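Local coordinates for NAD-dependent deacetylase 2 (Archaeoglobus fulgidus, PDB 1S7G), which removes acetyl groups from lysine side chains of proteins such as the chromatin protein Alba, consuming NAD and releasing nicotinamide and 2''-O-acetyl-ADP-ribose, at residues H17-T22 with K182-F187; A28-P33 with E77-H82; G40-Y45 with W64-E69; A218-A223 with K230-A235. All coordinates share one frame; numbering follows the deposited sequence.

Interaction 1 of 4, residues H17-T22 with K182-F187; sequences HAVVFT and KHCDAF. With ZN (zinc ion), chain G.
Two histidines, H17 and H183, meet at a zinc ion: H17 NE2 binds it at 2.1 Å and H183 NE2 at 2.2 Å. The ring planes are 81° apart, and CD2 of H17 lies in the plane of the H183 ring at its edge. E180 of the same chain and H130 of a second subunit also bind this ion, so the site joins two chains; it is distinct from the zinc held by C126, C129, C150 and C153. H183 ND1 is hydrogen-bonded to E179, so metal and carboxylate together fix the ring's rotation.

Backbone bonds pair the segments next to the metal. D185 N donates to H17 O at 3.2 Å just before the strands begin, and V19 N to A186 O at 2.8 Å. The latter bond and the pairing of V19 with F187 join strands 18-22 and 186-190 in parallel, central in the six-stranded sheet of the Rossmann-like NAD-binding domain of sirtuins.

Apolar contacts fall on both faces of these strands. A18 CB meets A186 CB at 3.5 Å on one face. V19, F21 and F187 share the other, where F187 CZ lies 3.8 Å from F21 CB, under the cover of helix 202-209; V19 CG2 also touches C184 CB of the preceding turn at 3.5 Å.

Interaction 2 of 4, residues A28-P33 with E77-H82; sequences AESGIP and EPNPAH. With NAD (nicotinamide-adenine-dinucleotide), chain L.
The hydroxyl of S30 is gripped twice from the facing segment: OG donates to E77 O at 2.8 Å and accepts from N79 ND2, also at 2.8 Å. Neither bond is ideally placed. OG is tilted from the carbonyl plane of E77, and it lies 32° out of the amide plane of N79. The N-H...O angle of the bond from N79 is only 133°. The chi1 of S30 (-76°) sets OG beside its own backbone N and directs it at both partners.

N79 faces two ways. Its OD1 takes the N-H of A81 in the carbonyl plane at 2.7 Å, and its own N donates to H82 ND1 at 3.1 Å, completing a capping box; ND2 also reaches I26 O. With an alanine at this position, S30 OG is likely to lose its donor and the A81 N-H its capping acceptor.

E29, the neighbour of S30, receives adenine N6A of NAD at its OE2, 3.0 Å away, and G236 N binds the same oxygen. Through S30 the contact ties the NAD-binding loop after strand 18-22 to the start of helix 80-90, with L105 of helix 105-108 packing against S30, P78 and H82.

Interaction 3 of 4, residues G40-Y45 with W64-E69; sequences GLWRKY and WEFSME
Y45 and F66 make the dense part of this contact, an edge-to-face pair with planes at 74° and centroids 4.6 Å apart. The edge of F66 enters over one face of the tyrosine, CD2 standing 3.3 Å above the centre of that ring. F66 reaches across because its CG lies anti to the backbone N (chi1 166°). L41 CD1 touches the rim of the same phenylalanine, 4.0 Å from CE2.

Packing is looser toward W42. Its six-membered ring is tilted by only 25° from F66, yet the two are slid so far apart that they barely overlap; W42 CZ3 to F66 CZ, at 3.9 Å, is the nearest approach. At the solvent side, Y45 OH donates to OE2 of the exposed E69 in a very short bond of 2.5 Å. A leucine in place of Y45 would probably deprive the F66 edge of an aromatic face and leave the E69 carboxylate without its hydroxyl donor.

V50 of helix 47-51 packs on all three rings. W42, Y45 and F66 form an aromatic cluster between the helical segment 41-44, whose first residues belong to the NAD-binding segment, and helix 60-69 of the helical module of the sirtuin small domain.

Interaction 4 of 4, residues A218-A223 with K230-A235; sequences AEPTMA and KIIGKA. With NAD (nicotinamide-adenine-dinucleotide), chain L.
I232 turns its two branches in different directions to meet the facing loop. With CG1 beside the backbone N (chi1 -66°) and chi2 at -60°, CD1 swings toward P220, coming within 4.0 Å of P220 N and 4.2 Å of P220 CD. Its other branch, CG2, stands anti to the backbone N and lies 3.7 Å from A218 O. No hydrogen bond links the two segments, and these van der Waals contacts are modest and lie at the surface. G233 approaches through its backbone, its O being 3.5 Å from A218 N. Its backbone angles would jam a side chain against the preceding carbonyl oxygen, which calls for glycine at this extended position.

What the two segments share is the adenosine end of NAD. A235 N donates to adenine N1A at 2.8 Å, almost straight at 170°, while A218 CB lies 3.5 Å from C4A of the purine. E219 contributes its CB at 3.5 Å from the ribose hydroxyl O2B. Adenine is therefore read at its N1 edge by a backbone amide, and N217 ND2 adds another hydrogen bond to the cofactor.

Within the loop, T221 OG1 accepts from A223 N, forming an ST turn, and is also hydrogen-bonded to D224. The loop leaves strand 212-217, whose N217 pairs through its backbone with I231 and G233; the second segment begins on the neighbouring parallel strand 229-232, at the sheet edge within this chain, and passes through the N-cap residue K234 into helix 235-250.

Interactions 2 and 4 approach the adenine of NAD together and touch each other: E29 OE2 lies 3.2 Å from K234 CB. Their centres are about 17 Å apart, and the adenine meets them through its amino group and its N1 edge respectively. Interaction 1 belongs to the same parallel sheet as interaction 4, centres about 18 Å apart; the side chain of F21 there is about 6 Å from NAD. Interaction 3 is remote, about 35 Å from interaction 1 between centres and on the opposite side of the chain's centre, yet residues 40-42 continue the NAD-binding segment that includes 28-33.

Interaction 1 of 4, residues H17-T22 with K182-F187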
# COMPACT_ATOMS: atom_id res chain seq x y z
N HIS A 17 5.35 10.10 -4.87
CA HIS A 17 4.63 8.98 -4.29
C HIS A 17 3.39 8.66 -5.11
O HIS A 17 2.26 8.74 -4.62
CB HIS A 17 4.22 9.32 -2.86
CG HIS A 17 3.99 8.11 -2.01
ND1 HIS A 17 4.86 7.73 -1.01
CD2 HIS A 17 2.99 7.20 -2.01
CE1 HIS A 17 4.41 6.62 -0.44
NE2 HIS A 17 3.28 6.28 -1.03
N ALA A 18 3.62 8.28 -6.36
CA ALA A 18 2.53 7.96 -7.27
C ALA A 18 2.11 6.50 -7.21
O ALA A 18 2.93 5.61 -6.98
CB ALA A 18 2.93 8.32 -8.69
N VAL A 19 0.82 6.26 -7.42
CA VAL A 19 0.27 4.91 -7.41
C VAL A 19 -0.35 4.60 -8.78
O VAL A 19 -0.91 5.48 -9.43
CB VAL A 19 -0.82 4.76 -6.31
CG1 VAL A 19 -1.37 3.36 -6.31
CG2 VAL A 19 -0.22 5.07 -4.96
N VAL A 20 -0.24 3.36 -9.22
CA VAL A 20 -0.78 2.96 -10.51
C VAL A 20 -1.84 1.86 -10.33
O VAL A 20 -1.56 0.83 -9.71
CB VAL A 20 0.33 2.42 -11.44
CG1 VAL A 20 -0.24 2.07 -12.79
CG2 VAL A 20 1.44 3.44 -11.57
N PHE A 21 -3.04 2.09 -10.84
CA PHE A 21 -4.10 1.09 -10.74
C PHE A 21 -4.26 0.49 -12.12
O PHE A 21 -4.42 1.23 -13.08
CB PHE A 21 -5.43 1.72 -10.31
CG PHE A 21 -6.57 0.74 -10.27
CD1 PHE A 21 -6.86 0.04 -9.10
CD2 PHE A 21 -7.31 0.46 -11.42
CE1 PHE A 21 -7.87 -0.92 -9.08
CE2 PHE A 21 -8.32 -0.51 -11.42
CZ PHE A 21 -8.60 -1.19 -10.24
N THR A 22 -4.23 -0.83 -12.23
CA THR A 22 -4.34 -1.47 -13.53
C THR A 22 -5.44 -2.51 -13.63
O THR A 22 -5.75 -3.20 -12.66
CB THR A 22 -3.00 -2.12 -13.95
OG1 THR A 22 -2.72 -3.24 -13.10
CG2 THR A 22 -1.87 -1.12 -13.84
N LYS A 182 -5.36 7.33 -0.55
CA LYS A 182 -5.53 8.51 0.31
C LYS A 182 -4.29 9.34 0.56
O LYS A 182 -4.40 10.52 0.91
CB LYS A 182 -6.14 8.10 1.66
CG LYS A 182 -7.62 7.80 1.61
CD LYS A 182 -8.19 7.63 3.02
CE LYS A 182 -9.69 7.37 2.99
NZ LYS A 182 -10.22 7.11 4.36
N HIS A 183 -3.11 8.77 0.39
CA HIS A 183 -1.90 9.55 0.64
C HIS A 183 -0.97 9.68 -0.55
O HIS A 183 0.12 10.22 -0.42
CB HIS A 183 -1.15 8.99 1.86
CG HIS A 183 -0.45 7.69 1.61
ND1 HIS A 183 -0.55 6.62 2.47
CD2 HIS A 183 0.40 7.31 0.63
CE1 HIS A 183 0.22 5.63 2.03
NE2 HIS A 183 0.80 6.03 0.92
N CYS A 184 -1.38 9.21 -1.72
CA CYS A 184 -0.53 9.34 -2.90
C CYS A 184 -0.63 10.79 -3.40
O CYS A 184 -1.58 11.50 -3.07
CB CYS A 184 -0.98 8.38 -4.01
SG CYS A 184 -2.61 8.72 -4.76
N ASP A 185 0.34 11.23 -4.20
CA ASP A 185 0.29 12.58 -4.73
C ASP A 185 -0.07 12.54 -6.21
O ASP A 185 -0.40 13.56 -6.81
CB ASP A 185 1.61 13.33 -4.47
CG ASP A 185 2.81 12.65 -5.11
OD1 ASP A 185 2.82 11.42 -5.23
OD2 ASP A 185 3.77 13.37 -5.47
N ALA A 186 -0.05 11.33 -6.77
CA ALA A 186 -0.41 11.11 -8.17
C ALA A 186 -1.06 9.73 -8.26
O ALA A 186 -0.54 8.74 -7.73
CB ALA A 186 0.83 11.16 -9.04
N PHE A 187 -2.21 9.65 -8.93
CA PHE A 187 -2.93 8.39 -9.08
C PHE A 187 -3.21 8.15 -10.57
O PHE A 187 -3.96 8.90 -11.18
CB PHE A 187 -4.25 8.45 -8.29
CG PHE A 187 -4.99 7.13 -8.22
CD1 PHE A 187 -4.74 6.23 -7.19
CD2 PHE A 187 -5.94 6.80 -9.18
CE1 PHE A 187 -5.42 5.01 -7.12
CE2 PHE A 187 -6.64 5.58 -9.12
CZ PHE A 187 -6.38 4.69 -8.09
ZN ZN G . 2.09 4.69 -0.30

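Interaction 2 of 4, residues A28-P33 with E77-H82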
# COMPACT_ATOMS: atom_id res chain seq x y z
N ALA A 28 -3.60 -6.76 -22.20
CA ALA A 28 -4.15 -7.10 -23.50
C ALA A 28 -3.04 -7.26 -24.53
O ALA A 28 -3.15 -8.07 -25.45
CB ALA A 28 -5.12 -6.01 -23.95
N GLU A 29 -1.96 -6.50 -24.36
CA GLU A 29 -0.82 -6.56 -25.27
C GLU A 29 0.18 -7.64 -24.90
O GLU A 29 1.26 -7.73 -25.49
CB GLU A 29 -0.12 -5.20 -25.34
CG GLU A 29 -0.96 -4.12 -26.01
CD GLU A 29 -0.38 -2.73 -25.83
OE1 GLU A 29 0.74 -2.48 -26.34
OE2 GLU A 29 -1.05 -1.89 -25.19
N SER A 30 -0.19 -8.47 -23.93
CA SER A 30 0.66 -9.58 -23.50
C SER A 30 0.05 -10.88 -24.01
O SER A 30 0.64 -11.96 -23.88
CB SER A 30 0.78 -9.63 -21.97
OG SER A 30 1.66 -8.62 -21.49
N GLY A 31 -1.14 -10.77 -24.60
CA GLY A 31 -1.82 -11.93 -25.13
C GLY A 31 -3.00 -12.41 -24.30
O GLY A 31 -3.52 -13.50 -24.54
N ILE A 32 -3.41 -11.62 -23.32
CA ILE A 32 -4.54 -11.98 -22.47
C ILE A 32 -5.72 -11.07 -22.79
O ILE A 32 -5.79 -9.93 -22.33
CB ILE A 32 -4.19 -11.85 -20.97
CG1 ILE A 32 -2.90 -12.62 -20.66
CG2 ILE A 32 -5.32 -12.39 -20.11
CD1 ILE A 32 -2.41 -12.47 -19.23
N PRO A 33 -6.68 -11.57 -23.59
CA PRO A 33 -7.85 -10.76 -23.95
C PRO A 33 -8.70 -10.36 -22.75
O PRO A 33 -8.80 -11.10 -21.76
CB PRO A 33 -8.60 -11.66 -24.93
CG PRO A 33 -8.30 -13.03 -24.40
CD PRO A 33 -6.81 -12.94 -24.12
N GLU A 77 3.93 -13.07 -21.07
CA GLU A 77 5.04 -12.37 -20.45
C GLU A 77 4.66 -10.91 -20.35
O GLU A 77 3.83 -10.41 -21.13
CB GLU A 77 6.31 -12.53 -21.29
CG GLU A 77 6.71 -13.98 -21.51
CD GLU A 77 7.93 -14.12 -22.42
OE1 GLU A 77 7.91 -13.54 -23.53
OE2 GLU A 77 8.88 -14.83 -22.01
N PRO A 78 5.24 -10.18 -19.39
CA PRO A 78 4.88 -8.77 -19.30
C PRO A 78 5.18 -8.03 -20.61
O PRO A 78 6.05 -8.43 -21.38
CB PRO A 78 5.70 -8.26 -18.11
CG PRO A 78 6.79 -9.30 -17.94
CD PRO A 78 6.11 -10.59 -18.28
N ASN A 79 4.41 -6.98 -20.88
CA ASN A 79 4.62 -6.21 -22.10
C ASN A 79 5.24 -4.86 -21.73
O ASN A 79 5.50 -4.60 -20.55
CB ASN A 79 3.28 -6.03 -22.84
CG ASN A 79 2.27 -5.24 -22.05
OD1 ASN A 79 2.52 -4.09 -21.67
ND2 ASN A 79 1.12 -5.84 -21.81
N PRO A 80 5.51 -4.01 -22.72
CA PRO A 80 6.11 -2.69 -22.47
C PRO A 80 5.42 -1.87 -21.38
O PRO A 80 6.07 -1.14 -20.64
CB PRO A 80 6.03 -2.01 -23.84
CG PRO A 80 6.23 -3.16 -24.77
CD PRO A 80 5.33 -4.22 -24.17
N ALA A 81 4.10 -1.98 -21.28
CA ALA A 81 3.37 -1.24 -20.26
C ALA A 81 3.85 -1.66 -18.86
O ALA A 81 4.16 -0.81 -18.02
CB ALA A 81 1.86 -1.47 -20.41
N HIS A 82 3.91 -2.97 -18.62
CA HIS A 82 4.36 -3.50 -17.33
C HIS A 82 5.77 -3.04 -16.99
O HIS A 82 6.07 -2.71 -15.85
CB HIS A 82 4.37 -5.03 -17.33
CG HIS A 82 3.01 -5.65 -17.44
ND1 HIS A 82 2.49 -6.11 -18.64
CD2 HIS A 82 2.07 -5.90 -16.50
CE1 HIS A 82 1.30 -6.63 -18.43
NE2 HIS A 82 1.01 -6.51 -17.14
PA NAD L . -12.46 -4.39 -17.96
O1A NAD L . -13.68 -3.90 -17.43
O2A NAD L . -12.62 -5.50 -18.86
O5B NAD L . -11.75 -3.14 -18.54
C5B NAD L . -10.46 -3.10 -19.29
C4B NAD L . -10.37 -1.71 -19.93
O4B NAD L . -9.11 -1.66 -20.65
C3B NAD L . -11.50 -1.37 -21.01
O3B NAD L . -12.14 -0.16 -20.50
C2B NAD L . -10.81 -1.16 -22.36
O2B NAD L . -11.24 -0.13 -23.21
C1B NAD L . -9.31 -1.03 -21.92
N9A NAD L . -8.32 -1.67 -22.84
C8A NAD L . -8.33 -2.75 -23.71
N7A NAD L . -7.17 -2.93 -24.32
C5A NAD L . -6.30 -2.00 -23.89
C6A NAD L . -4.81 -1.61 -24.13
N6A NAD L . -4.03 -2.21 -24.92
N1A NAD L . -4.28 -0.49 -23.40
C2A NAD L . -5.00 0.31 -22.48
N3A NAD L . -6.41 -0.02 -22.23
C4A NAD L . -7.01 -1.17 -22.94
O3 NAD L . -11.47 -4.80 -16.86
PN NAD L . -11.20 -4.30 -15.43
O1N NAD L . -11.33 -2.88 -15.45
O2N NAD L . -9.89 -4.91 -15.07
O5D NAD L . -12.51 -4.91 -14.58
C5D NAD L . -12.59 -6.35 -14.42
C4D NAD L . -13.56 -6.87 -13.38
O4D NAD L . -14.86 -6.11 -13.29
C3D NAD L . -13.96 -8.37 -13.67
O3D NAD L . -13.93 -9.17 -12.43
C2D NAD L . -15.40 -8.28 -14.39
O2D NAD L . -16.25 -9.44 -14.23
C1D NAD L . -16.02 -6.90 -13.81
N1N NAD L . -16.78 -6.07 -14.85
C2N NAD L . -18.29 -6.15 -14.78
C3N NAD L . -19.11 -5.38 -15.66
C7N NAD L . -20.65 -5.46 -15.66
O7N NAD L . -21.34 -4.60 -16.36
N7N NAD L . -21.23 -6.48 -14.95
C4N NAD L . -18.41 -4.42 -16.73
C5N NAD L . -16.86 -4.34 -16.83
C6N NAD L . -16.07 -5.17 -15.87

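Interaction 3 of 4, residues G40-Y45 with W64-E69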
# COMPACT_ATOMS: atom_id res chain seq x y z
N GLY A 40 -22.60 -12.25 -21.88
CA GLY A 40 -22.87 -13.44 -22.66
C GLY A 40 -22.16 -14.64 -22.06
O GLY A 40 -22.64 -15.77 -22.17
N LEU A 41 -21.02 -14.39 -21.43
CA LEU A 41 -20.25 -15.45 -20.80
C LEU A 41 -21.13 -16.24 -19.85
O LEU A 41 -21.02 -17.46 -19.75
CB LEU A 41 -19.09 -14.85 -20.01
CG LEU A 41 -18.27 -15.85 -19.19
CD1 LEU A 41 -17.56 -16.82 -20.12
CD2 LEU A 41 -17.26 -15.11 -18.34
N TRP A 42 -22.01 -15.54 -19.15
CA TRP A 42 -22.90 -16.18 -18.19
C TRP A 42 -24.14 -16.76 -18.86
O TRP A 42 -25.09 -17.16 -18.19
CB TRP A 42 -23.27 -15.18 -17.09
CG TRP A 42 -22.07 -14.69 -16.35
CD1 TRP A 42 -21.80 -13.40 -15.99
CD2 TRP A 42 -20.97 -15.48 -15.87
NE1 TRP A 42 -20.60 -13.33 -15.32
CE2 TRP A 42 -20.07 -14.59 -15.22
CE3 TRP A 42 -20.66 -16.84 -15.91
CZ2 TRP A 42 -18.88 -15.04 -14.63
CZ3 TRP A 42 -19.47 -17.28 -15.32
CH2 TRP A 42 -18.60 -16.38 -14.69
N ARG A 43 -24.10 -16.80 -20.19
CA ARG A 43 -25.18 -17.39 -20.97
C ARG A 43 -24.73 -18.81 -21.29
O ARG A 43 -25.55 -19.71 -21.48
CB ARG A 43 -25.41 -16.59 -22.26
N LYS A 44 -23.41 -19.00 -21.35
CA LYS A 44 -22.81 -20.31 -21.63
C LYS A 44 -22.64 -21.12 -20.35
O LYS A 44 -22.82 -22.34 -20.35
CB LYS A 44 -21.43 -20.16 -22.27
CG LYS A 44 -21.35 -19.31 -23.53
CD LYS A 44 -19.89 -19.20 -23.97
CE LYS A 44 -19.68 -18.13 -25.02
NZ LYS A 44 -18.22 -17.87 -25.24
N TYR A 45 -22.27 -20.46 -19.25
CA TYR A 45 -22.07 -21.15 -17.97
C TYR A 45 -22.84 -20.53 -16.81
O TYR A 45 -23.10 -19.32 -16.80
CB TYR A 45 -20.58 -21.16 -17.58
CG TYR A 45 -19.61 -21.45 -18.69
CD1 TYR A 45 -19.22 -20.44 -19.57
CD2 TYR A 45 -19.08 -22.72 -18.87
CE1 TYR A 45 -18.31 -20.69 -20.59
CE2 TYR A 45 -18.17 -22.98 -19.90
CZ TYR A 45 -17.79 -21.96 -20.76
OH TYR A 45 -16.90 -22.21 -21.78
N TRP A 64 -12.56 -25.82 -13.03
CA TRP A 64 -11.38 -26.09 -13.84
C TRP A 64 -11.67 -26.28 -15.33
O TRP A 64 -10.90 -25.81 -16.16
CB TRP A 64 -10.63 -27.30 -13.29
CG TRP A 64 -9.87 -26.96 -12.04
CD1 TRP A 64 -10.11 -27.43 -10.78
CD2 TRP A 64 -8.75 -26.08 -11.93
NE1 TRP A 64 -9.20 -26.89 -9.89
CE2 TRP A 64 -8.35 -26.06 -10.57
CE3 TRP A 64 -8.03 -25.29 -12.85
CZ2 TRP A 64 -7.28 -25.29 -10.10
CZ3 TRP A 64 -6.96 -24.52 -12.38
CH2 TRP A 64 -6.60 -24.53 -11.02
N GLU A 65 -12.75 -26.96 -15.68
CA GLU A 65 -13.07 -27.14 -17.10
C GLU A 65 -13.53 -25.81 -17.68
O GLU A 65 -13.28 -25.51 -18.84
CB GLU A 65 -14.14 -28.23 -17.28
CG GLU A 65 -13.55 -29.63 -17.14
CD GLU A 65 -14.58 -30.75 -17.15
OE1 GLU A 65 -14.15 -31.93 -17.15
OE2 GLU A 65 -15.79 -30.46 -17.14
N PHE A 66 -14.18 -25.00 -16.86
CA PHE A 66 -14.62 -23.68 -17.28
C PHE A 66 -13.36 -22.88 -17.60
O PHE A 66 -13.29 -22.20 -18.62
CB PHE A 66 -15.41 -23.01 -16.15
CG PHE A 66 -15.63 -21.53 -16.33
CD1 PHE A 66 -15.06 -20.61 -15.45
CD2 PHE A 66 -16.42 -21.05 -17.38
CE1 PHE A 66 -15.28 -19.24 -15.60
CE2 PHE A 66 -16.65 -19.68 -17.53
CZ PHE A 66 -16.08 -18.77 -16.64
N SER A 67 -12.36 -23.00 -16.74
CA SER A 67 -11.10 -22.29 -16.93
C SER A 67 -10.30 -22.76 -18.14
O SER A 67 -9.66 -21.96 -18.82
CB SER A 67 -10.22 -22.40 -15.67
OG SER A 67 -10.88 -21.85 -14.55
N MET A 68 -10.34 -24.06 -18.42
CA MET A 68 -9.61 -24.58 -19.57
C MET A 68 -10.23 -24.09 -20.89
O MET A 68 -9.51 -23.79 -21.83
CB MET A 68 -9.61 -26.11 -19.57
CG MET A 68 -8.90 -26.74 -18.39
SD MET A 68 -8.83 -28.54 -18.50
CE MET A 68 -10.40 -28.97 -17.83
N GLU A 69 -11.55 -24.00 -20.93
CA GLU A 69 -12.27 -23.56 -22.13
C GLU A 69 -12.05 -22.09 -22.47
O GLU A 69 -12.03 -21.71 -23.65
CB GLU A 69 -13.77 -23.84 -21.98
CG GLU A 69 -14.11 -25.33 -21.85
CD GLU A 69 -15.56 -25.58 -21.48
OE1 GLU A 69 -15.92 -26.75 -21.20
OE2 GLU A 69 -16.36 -24.62 -21.47

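Interaction 4 of 4, residues A218-A223 with K230-A235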
# COMPACT_ATOMS: atom_id res chain seq x y z
N ALA A 218 -8.07 2.41 -23.57
CA ALA A 218 -8.43 2.31 -24.99
C ALA A 218 -9.76 3.00 -25.24
O ALA A 218 -10.05 3.43 -26.36
CB ALA A 218 -8.51 0.86 -25.40
N GLU A 219 -10.57 3.11 -24.19
CA GLU A 219 -11.88 3.73 -24.30
C GLU A 219 -12.26 4.53 -23.07
O GLU A 219 -11.83 4.23 -21.95
CB GLU A 219 -12.93 2.65 -24.56
CG GLU A 219 -13.01 2.24 -26.02
CD GLU A 219 -13.57 0.85 -26.23
OE1 GLU A 219 -14.59 0.51 -25.59
OE2 GLU A 219 -12.98 0.09 -27.04
N PRO A 220 -13.06 5.59 -23.26
CA PRO A 220 -13.49 6.44 -22.16
C PRO A 220 -14.25 5.67 -21.08
O PRO A 220 -14.73 4.57 -21.31
CB PRO A 220 -14.37 7.48 -22.85
CG PRO A 220 -14.94 6.72 -24.00
CD PRO A 220 -13.73 5.98 -24.52
N THR A 221 -14.34 6.28 -19.90
CA THR A 221 -15.05 5.70 -18.77
C THR A 221 -15.88 6.81 -18.14
O THR A 221 -15.62 7.99 -18.37
CB THR A 221 -14.08 5.17 -17.70
OG1 THR A 221 -13.52 6.27 -16.97
CG2 THR A 221 -12.97 4.37 -18.35
N MET A 222 -16.87 6.43 -17.33
CA MET A 222 -17.74 7.40 -16.68
C MET A 222 -17.01 8.21 -15.61
O MET A 222 -17.51 9.23 -15.15
CB MET A 222 -18.94 6.67 -16.05
CG MET A 222 -20.30 7.17 -16.53
SD MET A 222 -20.47 7.20 -18.35
CE MET A 222 -20.22 5.44 -18.73
N ALA A 223 -15.82 7.76 -15.22
CA ALA A 223 -15.05 8.48 -14.22
C ALA A 223 -14.12 9.50 -14.88
O ALA A 223 -13.52 10.33 -14.20
CB ALA A 223 -14.24 7.50 -13.38
N LYS A 230 -6.31 12.65 -19.56
CA LYS A 230 -6.97 11.45 -20.05
C LYS A 230 -6.37 11.16 -21.42
O LYS A 230 -6.30 12.03 -22.28
CB LYS A 230 -8.48 11.69 -20.15
CG LYS A 230 -8.88 12.86 -21.02
CD LYS A 230 -10.28 13.37 -20.69
CE LYS A 230 -11.32 12.26 -20.81
NZ LYS A 230 -12.69 12.80 -20.63
N ILE A 231 -5.92 9.92 -21.60
CA ILE A 231 -5.29 9.52 -22.85
C ILE A 231 -5.99 8.32 -23.45
O ILE A 231 -6.22 7.33 -22.77
CB ILE A 231 -3.80 9.18 -22.61
CG1 ILE A 231 -3.09 10.37 -21.98
CG2 ILE A 231 -3.14 8.78 -23.92
CD1 ILE A 231 -1.69 10.07 -21.45
N ILE A 232 -6.32 8.41 -24.73
CA ILE A 232 -6.96 7.30 -25.43
C ILE A 232 -5.86 6.56 -26.18
O ILE A 232 -5.16 7.15 -27.00
CB ILE A 232 -8.01 7.81 -26.44
CG1 ILE A 232 -9.16 8.49 -25.71
CG2 ILE A 232 -8.51 6.66 -27.29
CD1 ILE A 232 -9.90 7.57 -24.73
N GLY A 233 -5.69 5.27 -25.90
CA GLY A 233 -4.67 4.52 -26.59
C GLY A 233 -4.28 3.22 -25.90
O GLY A 233 -4.84 2.85 -24.87
N LYS A 234 -3.31 2.52 -26.48
CA LYS A 234 -2.84 1.27 -25.91
C LYS A 234 -1.76 1.52 -24.87
O LYS A 234 -0.80 2.27 -25.11
CB LYS A 234 -2.31 0.36 -27.03
CG LYS A 234 -3.39 -0.07 -28.01
CD LYS A 234 -2.90 -1.19 -28.91
CE LYS A 234 -4.06 -1.84 -29.67
NZ LYS A 234 -3.63 -3.10 -30.34
N ALA A 235 -1.92 0.90 -23.71
CA ALA A 235 -0.97 1.06 -22.61
C ALA A 235 0.45 0.72 -23.03
O ALA A 235 1.38 1.47 -22.75
CB ALA A 235 -1.39 0.19 -21.45
PA NAD L . -12.46 -4.39 -17.96
O1A NAD L . -13.68 -3.90 -17.43
O2A NAD L . -12.62 -5.50 -18.86
O5B NAD L . -11.75 -3.14 -18.54
C5B NAD L . -10.46 -3.10 -19.29
C4B NAD L . -10.37 -1.71 -19.93
O4B NAD L . -9.11 -1.66 -20.65
C3B NAD L . -11.50 -1.37 -21.01
O3B NAD L . -12.14 -0.16 -20.50
C2B NAD L . -10.81 -1.16 -22.36
O2B NAD L . -11.24 -0.13 -23.21
C1B NAD L . -9.31 -1.03 -21.92
N9A NAD L . -8.32 -1.67 -22.84
C8A NAD L . -8.33 -2.75 -23.71
N7A NAD L . -7.17 -2.93 -24.32
C5A NAD L . -6.30 -2.00 -23.89
C6A NAD L . -4.81 -1.61 -24.13
N6A NAD L . -4.03 -2.21 -24.92
N1A NAD L . -4.28 -0.49 -23.40
C2A NAD L . -5.00 0.31 -22.48
N3A NAD L . -6.41 -0.02 -22.23
C4A NAD L . -7.01 -1.17 -22.94
O3 NAD L . -11.47 -4.80 -16.86
PN NAD L . -11.20 -4.30 -15.43
O1N NAD L . -11.33 -2.88 -15.45
O2N NAD L . -9.89 -4.91 -15.07
O5D NAD L . -12.51 -4.91 -14.58
C5D NAD L . -12.59 -6.35 -14.42
C4D NAD L . -13.56 -6.87 -13.38
O4D NAD L . -14.86 -6.11 -13.29
C3D NAD L . -13.96 -8.37 -13.67
O3D NAD L . -13.93 -9.17 -12.43
C2D NAD L . -15.40 -8.28 -14.39
O2D NAD L . -16.25 -9.44 -14.23
C1D NAD L . -16.02 -6.90 -13.81
N1N NAD L . -16.78 -6.07 -14.85
C2N NAD L . -18.29 -6.15 -14.78
C3N NAD L . -19.11 -5.38 -15.66
C7N NAD L . -20.65 -5.46 -15.66
O7N NAD L . -21.34 -4.60 -16.36
N7N NAD L . -21.23 -6.48 -14.95
C4N NAD L . -18.41 -4.42 -16.73
C5N NAD L . -16.86 -4.34 -16.83
C6N NAD L . -16.07 -5.17 -15.87